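Local structure of periplasmic binding protein/LacI transcriptional regulator (Brachyspira murdochii, 4KQC) at residues D24-A29 / V35-V40; G91-I96 / Y274-Q279. The protein probably binds a carbohydrate as a periplasmic solute-binding protein of an ABC transporter, its fold being that of the LacI-type sugar-binding proteins. All coordinates share one frame; numbering follows the deposited sequence.

Interaction 1: D24-A29 / V35-V40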
loop_
_atom_site.group_PDB
_atom_site.type_symbol
_atom_site.label_atom_id
_atom_site.label_comp_id
_atom_site.label_asym_id
_atom_site.label_seq_id
_atom_site.Cartn_x
_atom_site.Cartn_y
_atom_site.Cartn_z
ATOM N N ASP A 24 -5.375 -16.983 -2.273
ATOM C CA ASP A 24 -5.413 -18.094 -1.308
ATOM C C ASP A 24 -6.442 -17.831 -0.192
ATOM O O ASP A 24 -7.185 -18.771 0.201
ATOM C CB ASP A 24 -4.066 -18.305 -0.639
ATOM C CG ASP A 24 -2.984 -18.831 -1.600
ATOM O OD1 ASP A 24 -3.327 -19.485 -2.619
ATOM O OD2 ASP A 24 -1.793 -18.588 -1.273
ATOM N N GLY A 25 -6.460 -16.601 0.318
ATOM C CA GLY A 25 -7.362 -16.198 1.371
ATOM C C GLY A 25 -8.812 -16.265 0.923
ATOM O O GLY A 25 -9.706 -16.824 1.579
ATOM N N ALA A 26 -9.037 -15.741 -0.281
ATOM C CA ALA A 26 -10.353 -15.775 -0.892
ATOM C C ALA A 26 -10.881 -17.179 -1.117
ATOM O O ALA A 26 -12.027 -17.464 -0.813
ATOM C CB ALA A 26 -10.328 -15.021 -2.238
ATOM N N GLU A 27 -10.058 -18.058 -1.683
ATOM C CA GLU A 27 -10.462 -19.450 -1.922
ATOM C C GLU A 27 -10.751 -20.164 -0.602
ATOM O O GLU A 27 -11.700 -20.916 -0.517
ATOM C CB GLU A 27 -9.411 -20.168 -2.736
ATOM C CG GLU A 27 -9.257 -19.622 -4.184
ATOM C CD GLU A 27 -10.422 -19.834 -5.144
ATOM O OE1 GLU A 27 -11.411 -20.493 -4.775
ATOM O OE2 GLU A 27 -10.338 -19.363 -6.324
ATOM N N ALA A 28 -9.972 -19.861 0.432
ATOM C CA ALA A 28 -10.241 -20.445 1.730
ATOM C C ALA A 28 -11.599 -20.084 2.287
ATOM O O ALA A 28 -12.330 -20.976 2.740
ATOM C CB ALA A 28 -9.157 -20.152 2.751
ATOM N N ALA A 29 -11.925 -18.792 2.288
ATOM C CA ALA A 29 -13.216 -18.323 2.750
ATOM C C ALA A 29 -14.273 -18.893 1.859
ATOM O O ALA A 29 -15.375 -19.211 2.347
ATOM C CB ALA A 29 -13.298 -16.797 2.737
ATOM N N VAL A 35 -19.250 -21.706 -1.152
ATOM C CA VAL A 35 -19.531 -20.876 -2.321
ATOM C C VAL A 35 -18.387 -21.016 -3.318
ATOM O O VAL A 35 -17.228 -21.115 -2.935
ATOM C CB VAL A 35 -19.835 -19.432 -1.883
ATOM C CG1 VAL A 35 -18.679 -18.781 -1.144
ATOM C CG2 VAL A 35 -20.160 -18.576 -3.114
ATOM N N LYS A 36 -18.727 -21.049 -4.609
ATOM C CA LYS A 36 -17.769 -20.985 -5.674
ATOM C C LYS A 36 -17.461 -19.522 -5.976
ATOM O O LYS A 36 -18.366 -18.672 -5.951
ATOM C CB LYS A 36 -18.323 -21.633 -6.963
ATOM C CG LYS A 36 -18.598 -23.122 -6.796
ATOM C CD LYS A 36 -17.381 -23.965 -7.137
ATOM C CE LYS A 36 -17.467 -25.320 -6.463
ATOM N NZ LYS A 36 -16.591 -26.319 -7.111
ATOM N N ILE A 37 -16.186 -19.216 -6.199
ATOM C CA ILE A 37 -15.796 -17.897 -6.639
ATOM C C ILE A 37 -15.070 -17.920 -7.978
ATOM O O ILE A 37 -14.453 -18.922 -8.362
ATOM C CB ILE A 37 -14.899 -17.159 -5.610
ATOM C CG1 ILE A 37 -13.533 -17.837 -5.425
ATOM C CG2 ILE A 37 -15.670 -16.919 -4.312
ATOM C CD1 ILE A 37 -12.563 -17.028 -4.567
ATOM N N SER A 38 -15.182 -16.821 -8.702
ATOM C CA SER A 38 -14.281 -16.454 -9.751
ATOM C C SER A 38 -13.202 -15.561 -9.148
ATOM O O SER A 38 -13.428 -14.910 -8.113
ATOM C CB SER A 38 -15.073 -15.757 -10.891
ATOM O OG SER A 38 -15.452 -14.430 -10.473
ATOM N N PHE A 39 -11.985 -15.587 -9.644
ATOM C CA PHE A 39 -10.967 -14.665 -9.126
ATOM C C PHE A 39 -10.231 -14.141 -10.339
ATOM O O PHE A 39 -9.382 -14.824 -10.865
ATOM C CB PHE A 39 -10.015 -15.339 -8.121
ATOM C CG PHE A 39 -9.174 -14.344 -7.319
ATOM C CD1 PHE A 39 -7.982 -13.820 -7.824
ATOM C CD2 PHE A 39 -9.567 -13.985 -6.045
ATOM C CE1 PHE A 39 -7.220 -12.941 -7.068
ATOM C CE2 PHE A 39 -8.853 -13.050 -5.295
ATOM C CZ PHE A 39 -7.653 -12.535 -5.803
ATOM N N VAL A 40 -10.660 -12.994 -10.846
ATOM C CA VAL A 40 -10.297 -12.561 -12.171
ATOM C C VAL A 40 -9.689 -11.171 -12.141
ATOM O O VAL A 40 -10.262 -10.235 -11.539
ATOM C CB VAL A 40 -11.500 -12.545 -13.179
ATOM C CG1 VAL A 40 -11.999 -13.943 -13.350
ATOM C CG2 VAL A 40 -12.644 -11.605 -12.787
HETATM O O HOH W 1 -14.074 -21.323 -5.864
HETATM O O HOH W 2 -11.911 -19.937 -8.140
#
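Ala26 meets Ile37 and Phe39 where helix 18-33 packs on strand 36-40, the second half of the beta-alpha-beta unit that strand 6-10 opens. The helix segment runs almost antiparallel to the strand segment, at 163° and 8.8 Å between axes, as expected where a crossover helix hands the chain back to a parallel sheet.

The apolar part is small and centred on one methyl. Ala26 CB lies 3.8 Å from Ile37 CD1 and 3.9 Å from Phe39 CE2, approaching the phenyl ring obliquely. Phe39 reaches it with CG anti to the backbone N (chi1 -166°), and Val22 and Arg23 of the same helix also touch this side chain.

The polar part belongs to Glu27. Its chain bends at chi2 (-67°), laying the carboxylate over the end of Ile37, with Glu27 OE1 3.5 Å from Ile37 CG1. No direct hydrogen bond joins the segments; two waters do the work. One accepts from Ile37 N at 3.0 Å and lies at hydrogen-bonding distance from Glu27 OE1; the other lies 2.7 Å from Ile37 O, with Glu27 OE2 also in reach. Both backbone polar groups of Ile37, on the edge strand of its sheet, are thus met through solvent. With an alanine here, both waters would probably lose their carboxylate partner and the end of Ile37 its cover.

The chemistry implies a seam that changes character across its width: hydrocarbon contact on the Ala26 side, and on the Glu27 side a carboxylate joined by water to the strand's outer edge.

Interaction 2: G91-I96 / Y274-Q279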
loop_
_atom_site.group_PDB
_atom_site.type_symbol
_atom_site.label_atom_id
_atom_site.label_comp_id
_atom_site.label_asym_id
_atom_site.label_seq_id
_atom_site.Cartn_x
_atom_site.Cartn_y
_atom_site.Cartn_z
ATOM N N GLY A 91 -16.066 -3.788 -1.480
ATOM C CA GLY A 91 -14.698 -3.458 -1.907
ATOM C C GLY A 91 -13.662 -4.291 -1.135
ATOM O O GLY A 91 -13.877 -4.702 0.050
ATOM N N PHE A 92 -12.501 -4.473 -1.729
ATOM C CA PHE A 92 -11.390 -5.018 -1.008
ATOM C C PHE A 92 -10.073 -4.450 -1.453
ATOM O O PHE A 92 -9.960 -3.926 -2.540
ATOM C CB PHE A 92 -11.437 -6.549 -0.934
ATOM C CG PHE A 92 -11.069 -7.261 -2.192
ATOM C CD1 PHE A 92 -11.879 -7.172 -3.272
ATOM C CD2 PHE A 92 -9.937 -8.052 -2.277
ATOM C CE1 PHE A 92 -11.598 -7.850 -4.427
ATOM C CE2 PHE A 92 -9.632 -8.742 -3.429
ATOM C CZ PHE A 92 -10.471 -8.635 -4.535
ATOM N N ASP A 93 -9.054 -4.535 -0.587
ATOM C CA ASP A 93 -7.794 -3.805 -0.872
ATOM C C ASP A 93 -8.160 -2.298 -1.093
ATOM O O ASP A 93 -9.005 -1.769 -0.353
ATOM C CB ASP A 93 -7.061 -4.452 -2.072
ATOM C CG ASP A 93 -5.656 -3.977 -2.218
ATOM O OD1 ASP A 93 -4.814 -4.392 -1.363
ATOM O OD2 ASP A 93 -5.395 -3.180 -3.119
ATOM N N SER A 94 -7.662 -1.625 -2.134
ATOM C CA SER A 94 -8.044 -0.241 -2.316
ATOM C C SER A 94 -9.517 -0.077 -2.700
ATOM O O SER A 94 -10.037 1.085 -2.696
ATOM C CB SER A 94 -7.118 0.431 -3.329
ATOM O OG SER A 94 -7.039 -0.360 -4.471
ATOM N N GLY A 95 -10.190 -1.178 -3.088
ATOM C CA GLY A 95 -11.636 -1.157 -3.272
ATOM C C GLY A 95 -12.064 -0.253 -4.405
ATOM O O GLY A 95 -11.464 -0.271 -5.469
ATOM N N ILE A 96 -13.135 0.494 -4.183
ATOM C CA ILE A 96 -13.748 1.346 -5.202
ATOM C C ILE A 96 -13.448 2.784 -4.764
ATOM O O ILE A 96 -13.626 3.119 -3.572
ATOM C CB ILE A 96 -15.270 1.174 -5.222
ATOM C CG1 ILE A 96 -15.703 -0.172 -5.755
ATOM C CG2 ILE A 96 -15.931 2.227 -6.106
ATOM C CD1 ILE A 96 -15.721 -1.282 -4.776
ATOM N N TYR A 274 -3.518 -12.381 2.776
ATOM C CA TYR A 274 -4.422 -13.481 2.984
ATOM C C TYR A 274 -5.730 -13.067 3.653
ATOM O O TYR A 274 -6.826 -13.467 3.254
ATOM C CB TYR A 274 -3.748 -14.558 3.798
ATOM C CG TYR A 274 -4.553 -15.800 3.944
ATOM C CD1 TYR A 274 -5.524 -15.905 4.950
ATOM C CD2 TYR A 274 -4.273 -16.922 3.166
ATOM C CE1 TYR A 274 -6.228 -17.113 5.123
ATOM C CE2 TYR A 274 -4.951 -18.122 3.348
ATOM C CZ TYR A 274 -5.933 -18.198 4.332
ATOM O OH TYR A 274 -6.684 -19.369 4.570
ATOM N N SER A 275 -5.614 -12.275 4.701
ATOM C CA SER A 275 -6.774 -11.754 5.394
ATOM C C SER A 275 -7.630 -10.852 4.550
ATOM O O SER A 275 -8.847 -10.882 4.660
ATOM C CB SER A 275 -6.351 -11.000 6.650
ATOM O OG SER A 275 -7.494 -10.729 7.452
ATOM N N ILE A 276 -6.991 -10.046 3.704
ATOM C CA ILE A 276 -7.735 -9.205 2.763
ATOM C C ILE A 276 -8.612 -10.087 1.914
ATOM O O ILE A 276 -9.793 -9.841 1.765
ATOM C CB ILE A 276 -6.797 -8.352 1.949
ATOM C CG1 ILE A 276 -6.158 -7.278 2.845
ATOM C CG2 ILE A 276 -7.492 -7.720 0.787
ATOM C CD1 ILE A 276 -4.969 -6.565 2.241
ATOM N N GLY A 277 -8.069 -11.125 1.360
ATOM C CA GLY A 277 -8.890 -11.998 0.522
ATOM C C GLY A 277 -9.922 -12.786 1.295
ATOM O O GLY A 277 -11.063 -12.917 0.875
ATOM N N PHE A 278 -9.554 -13.301 2.446
ATOM C CA PHE A 278 -10.474 -14.099 3.237
ATOM C C PHE A 278 -11.676 -13.232 3.671
ATOM O O PHE A 278 -12.856 -13.651 3.572
ATOM C CB PHE A 278 -9.750 -14.693 4.435
ATOM C CG PHE A 278 -10.541 -15.707 5.152
ATOM C CD1 PHE A 278 -11.508 -15.341 6.065
ATOM C CD2 PHE A 278 -10.291 -17.036 4.942
ATOM C CE1 PHE A 278 -12.243 -16.281 6.748
ATOM C CE2 PHE A 278 -11.049 -17.992 5.601
ATOM C CZ PHE A 278 -12.037 -17.600 6.489
ATOM N N GLN A 279 -11.361 -12.033 4.144
ATOM C CA GLN A 279 -12.399 -11.114 4.664
ATOM C C GLN A 279 -13.271 -10.567 3.547
ATOM O O GLN A 279 -14.482 -10.392 3.744
ATOM C CB GLN A 279 -11.821 -10.018 5.513
ATOM C CG GLN A 279 -11.222 -10.571 6.822
ATOM C CD GLN A 279 -12.243 -11.275 7.714
ATOM O OE1 GLN A 279 -13.405 -10.891 7.750
ATOM N NE2 GLN A 279 -11.816 -12.328 8.415
#
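A type II' beta turn, Phe92 to Gly95, begins at the end of strand 89-92 of the parallel sheet in this periplasmic-binding-protein fold, and helix 273-288 packs against its beginning. The contact brings together parts of the chain nearly 180 residues apart, and the helix, though it follows a strand of the other sheet, packs here on the N-terminal lobe.

Ile276 supplies the helix side of the contact. Its CG2 methyl stands anti to the backbone N and meets the edge of the Phe92 ring, in its plane, 3.9 Å from CD2. The two side chains cross at about a right angle, and Phe92 also rests on Ala67 of strand 66-68. The same methyl lies 3.8 Å from Asp93 N, touching the backbone just where the chain leaves the strand. The other branch of the isoleucine ends in CD1, 4.2 Å from Asp93 OD1.

Phe18 and Trp19 of helix 18-33 also touch the Asp93 side chain, and Lys12 makes a long, weak ion pair with OD2. Within the turn, Gly95 N donates to Phe92 O at 2.8 Å, while Ser94 N makes a weak hydrogen bond to Asp93 OD2 at 2.9 Å.

Both contacts attach a helix to the same parallel sheet, but at different places. Interaction 1 sits at the sheet's margin, on edge strand 36-40, and is only partly buried; interaction 2 lies at an inner strand, 89-92, and is buried nearer the centre of the chain. Neither has a direct hydrogen bond across it: the first is bridged by water on its polar side, the second rests on one aliphatic side chain against a ring edge and backbone. One joins neighbours in sequence, the other distant segments. Ala28 CB lies 3.2 Å from Tyr274 OH, and Ala29 CB 3.3 Å from Phe278 O, so helices 18-33 and 273-288 pack against each other.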